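Local coordinates for epidermin biosynthesis protein EpiD (Staphylococcus aureus, PDB 3QJG) that binds flavin mononucleotide and probably catalyses oxidative decarboxylation of the C-terminal cysteine of the epidermin precursor peptide, at residues 58-63 with 71-76. Sequence-based numbering, arbitrary orientation.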
ATOM      1  N   ASN A  58     -19.296  -9.147 -23.753  1.00 22.72           N
ATOM      2  CA  ASN A  58     -18.422  -9.607 -22.734  1.00 22.36           C
ATOM      3  C   ASN A  58     -17.068  -9.048 -22.993  1.00 23.17           C
ATOM      4  O   ASN A  58     -16.553  -9.076 -24.161  1.00 20.33           O
ATOM      5  CB  ASN A  58     -18.290 -11.140 -22.736  1.00 23.78           C
ATOM      6  CG  ASN A  58     -19.543 -11.830 -22.334  1.00 22.19           C
ATOM      7  OD1 ASN A  58     -19.785 -12.033 -21.153  1.00 23.95           O
ATOM      8  ND2 ASN A  58     -20.314 -12.275 -23.310  1.00 23.72           N
ATOM      9  N   TYR A  59     -16.470  -8.550 -21.918  1.00 22.49           N
ATOM     10  CA  TYR A  59     -15.113  -8.121 -21.997  1.00 23.14           C
ATOM     11  C   TYR A  59     -14.335  -9.110 -21.140  1.00 23.52           C
ATOM     12  O   TYR A  59     -14.597  -9.226 -19.938  1.00 24.17           O
ATOM     13  CB  TYR A  59     -14.952  -6.678 -21.535  1.00 22.57           C
ATOM     14  CG  TYR A  59     -13.509  -6.266 -21.474  1.00 23.51           C
ATOM     15  CD1 TYR A  59     -12.713  -6.296 -22.596  1.00 21.09           C
ATOM     16  CD2 TYR A  59     -12.930  -5.879 -20.272  1.00 24.75           C
ATOM     17  CE1 TYR A  59     -11.387  -5.939 -22.534  1.00 21.25           C
ATOM     18  CE2 TYR A  59     -11.626  -5.497 -20.212  1.00 21.25           C
ATOM     19  CZ  TYR A  59     -10.850  -5.560 -21.345  1.00 20.07           C
ATOM     20  OH  TYR A  59      -9.551  -5.206 -21.237  1.00 14.86           O
ATOM     21  N   TYR A  60     -13.453  -9.876 -21.785  1.00 22.47           N
ATOM     22  CA  TYR A  60     -12.701 -10.923 -21.104  1.00 21.60           C
ATOM     23  C   TYR A  60     -11.480 -10.251 -20.604  1.00 21.75           C
ATOM     24  O   TYR A  60     -10.704  -9.669 -21.396  1.00 24.18           O
ATOM     25  CB  TYR A  60     -12.334 -12.108 -22.013  1.00 20.71           C
ATOM     26  CG  TYR A  60     -13.519 -12.877 -22.549  1.00 22.40           C
ATOM     27  CD1 TYR A  60     -14.444 -13.465 -21.675  1.00 23.00           C
ATOM     28  CD2 TYR A  60     -13.782 -12.938 -23.918  1.00 23.11           C
ATOM     29  CE1 TYR A  60     -15.568 -14.111 -22.148  1.00 22.15           C
ATOM     30  CE2 TYR A  60     -14.918 -13.605 -24.411  1.00 21.99           C
ATOM     31  CZ  TYR A  60     -15.799 -14.185 -23.522  1.00 24.13           C
ATOM     32  OH  TYR A  60     -16.903 -14.861 -23.992  1.00 24.26           O
ATOM     33  N   ASP A  61     -11.265 -10.356 -19.307  1.00 21.80           N
ATOM     34  CA  ASP A  61     -10.145  -9.666 -18.664  1.00 23.36           C
ATOM     35  C   ASP A  61      -9.294 -10.672 -17.838  1.00 22.67           C
ATOM     36  O   ASP A  61      -9.669 -11.035 -16.740  1.00 21.89           O
ATOM     37  CB  ASP A  61     -10.740  -8.595 -17.762  1.00 23.27           C
ATOM     38  CG  ASP A  61      -9.688  -7.682 -17.115  1.00 27.08           C
ATOM     39  OD1 ASP A  61      -8.432  -7.951 -17.225  1.00 25.47           O
ATOM     40  OD2 ASP A  61     -10.168  -6.692 -16.486  1.00 28.80           O
ATOM     41  N   GLU A  62      -8.163 -11.081 -18.387  1.00 23.52           N
ATOM     42  CA  GLU A  62      -7.228 -12.041 -17.776  1.00 23.85           C
ATOM     43  C   GLU A  62      -6.686 -11.589 -16.397  1.00 24.92           C
ATOM     44  O   GLU A  62      -6.349 -12.431 -15.533  1.00 25.36           O
ATOM     45  CB  GLU A  62      -6.024 -12.272 -18.735  1.00 24.40           C
ATOM     46  CG  GLU A  62      -5.352 -13.584 -18.519  1.00 26.43           C
ATOM     47  CD  GLU A  62      -4.015 -13.714 -19.210  1.00 28.21           C
ATOM     48  OE1 GLU A  62      -3.689 -12.949 -20.156  1.00 25.32           O
ATOM     49  OE2 GLU A  62      -3.285 -14.617 -18.774  1.00 28.62           O
ATOM     50  N   PHE A  63      -6.579 -10.276 -16.183  1.00 24.55           N
ATOM     51  CA  PHE A  63      -6.103  -9.691 -14.895  0.60 25.16           C
ATOM     52  C   PHE A  63      -7.170  -9.866 -13.831  1.00 24.07           C
ATOM     53  O   PHE A  63      -6.901 -10.181 -12.696  1.00 24.65           O
ATOM     54  CB  PHE A  63      -5.805  -8.185 -15.056  0.60 25.88           C
ATOM     55  CG  PHE A  63      -5.193  -7.522 -13.825  0.60 28.52           C
ATOM     56  CD1 PHE A  63      -3.855  -7.730 -13.499  0.60 29.00           C
ATOM     57  CD2 PHE A  63      -5.967  -6.683 -13.005  0.60 30.21           C
ATOM     58  CE1 PHE A  63      -3.276  -7.117 -12.387  0.60 29.08           C
ATOM     59  CE2 PHE A  63      -5.398  -6.068 -11.902  0.60 31.67           C
ATOM     60  CZ  PHE A  63      -4.034  -6.288 -11.595  0.60 31.74           C
ATOM     61  N   VAL A  71     -10.044 -22.560 -24.406  1.00 15.89           N
ATOM     62  CA  VAL A  71     -10.807 -23.487 -25.205  1.00 16.69           C
ATOM     63  C   VAL A  71     -12.302 -23.135 -25.130  1.00 18.37           C
ATOM     64  O   VAL A  71     -13.022 -23.080 -26.163  1.00 17.61           O
ATOM     65  CB  VAL A  71     -10.565 -24.968 -24.768  1.00 17.84           C
ATOM     66  CG1 VAL A  71     -11.539 -25.895 -25.541  1.00 18.21           C
ATOM     67  CG2 VAL A  71      -9.027 -25.395 -25.009  1.00 17.02           C
ATOM     68  N   ASP A  72     -12.786 -22.867 -23.927  1.00 18.41           N
ATOM     69  CA  ASP A  72     -14.217 -22.562 -23.806  1.00 19.97           C
ATOM     70  C   ASP A  72     -14.605 -21.245 -24.523  1.00 20.09           C
ATOM     71  O   ASP A  72     -15.627 -21.154 -25.165  1.00 19.34           O
ATOM     72  CB  ASP A  72     -14.590 -22.447 -22.370  1.00 19.09           C
ATOM     73  CG  ASP A  72     -14.576 -23.772 -21.644  1.00 23.87           C
ATOM     74  OD1 ASP A  72     -14.401 -24.849 -22.253  1.00 24.50           O
ATOM     75  OD2 ASP A  72     -14.776 -23.703 -20.405  1.00 32.24           O
ATOM     76  N   ILE A  73     -13.757 -20.229 -24.392  1.00 21.28           N
ATOM     77  CA  ILE A  73     -13.943 -18.978 -25.085  1.00 20.63           C
ATOM     78  C   ILE A  73     -13.916 -19.208 -26.592  1.00 21.82           C
ATOM     79  O   ILE A  73     -14.825 -18.759 -27.252  1.00 23.83           O
ATOM     80  CB  ILE A  73     -12.919 -17.898 -24.635  1.00 18.82           C
ATOM     81  CG1 ILE A  73     -13.200 -17.475 -23.192  1.00 19.90           C
ATOM     82  CG2 ILE A  73     -13.008 -16.690 -25.542  1.00 20.27           C
ATOM     83  CD1 ILE A  73     -12.150 -16.593 -22.552  1.00 15.56           C
ATOM     84  N   ALA A  74     -12.878 -19.861 -27.143  1.00 22.64           N
ATOM     85  CA  ALA A  74     -12.805 -20.086 -28.576  1.00 21.97           C
ATOM     86  C   ALA A  74     -14.056 -20.799 -29.095  1.00 22.80           C
ATOM     87  O   ALA A  74     -14.635 -20.351 -30.085  1.00 22.35           O
ATOM     88  CB  ALA A  74     -11.484 -20.854 -29.002  1.00 22.10           C
ATOM     89  N   ASN A  75     -14.518 -21.848 -28.399  1.00 23.15           N
ATOM     90  CA  ASN A  75     -15.670 -22.657 -28.852  1.00 23.84           C
ATOM     91  C   ASN A  75     -16.992 -21.927 -28.848  1.00 24.46           C
ATOM     92  O   ASN A  75     -17.934 -22.335 -29.518  1.00 23.23           O
ATOM     93  CB  ASN A  75     -15.887 -23.874 -27.950  1.00 23.93           C
ATOM     94  CG  ASN A  75     -14.760 -24.856 -28.016  1.00 25.38           C
ATOM     95  OD1 ASN A  75     -13.855 -24.792 -28.903  1.00 27.31           O
ATOM     96  ND2 ASN A  75     -14.776 -25.781 -27.071  1.00 26.30           N
ATOM     97  N   LYS A  76     -17.069 -20.892 -28.035  1.00 23.37           N
ATOM     98  CA  LYS A  76     -18.246 -20.020 -27.987  1.00 25.33           C
ATOM     99  C   LYS A  76     -18.321 -19.088 -29.233  1.00 24.06           C
ATOM    100  O   LYS A  76     -19.334 -18.437 -29.480  1.00 24.10           O
ATOM    101  CB  LYS A  76     -18.119 -19.191 -26.703  1.00 25.95           C
ATOM    102  CG  LYS A  76     -19.291 -18.335 -26.355  1.00 28.68           C
ATOM    103  CD  LYS A  76     -19.029 -17.642 -25.058  1.00 29.77           C
ATOM    104  CE  LYS A  76     -19.750 -16.323 -25.027  1.00 30.43           C
ATOM    105  NZ  LYS A  76     -21.116 -16.449 -24.537  1.00 34.16           N
TER
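I73 lays its CD1 methyl over one face of the Y60 ring. I73 CD1 sits 4.0 Å from the centroid of that ring and 13° off its normal, a CH-pi contact near the centre of the face. The second branch of I73 reaches farther out along the ring, where I73 CG2 is 3.8 Å from Y60 CE2. Both branches therefore lie against the tyrosine, and the two side chains run past each other in opposite directions. The side chain of Y60 leaves the backbone toward the helix; with CG anti to the carbonyl carbon (chi1 -64°), one ring face lies against I73 CD1. The flavoprotein domain has a Rossmann-like core. Here the short strand 59-60, paired in parallel with strand 34-39, meets helix 70-75. L101 and I105 of helix 101-107 also pack on I73, whose side chain is about 9 Å from a bound FMN. At the far end of the ring, K76 crosses Y60 at a slant. K76 CE lies 3.4 Å from Y60 OH. The lysine chain bends at its last torsion (chi4 87°). N58 ND2 lies 4.4 Å from K76 NZ; both are donors, N58 ND2 hydrogen-bonding to N36 OD1 and K76 NZ forming a salt bridge with E34.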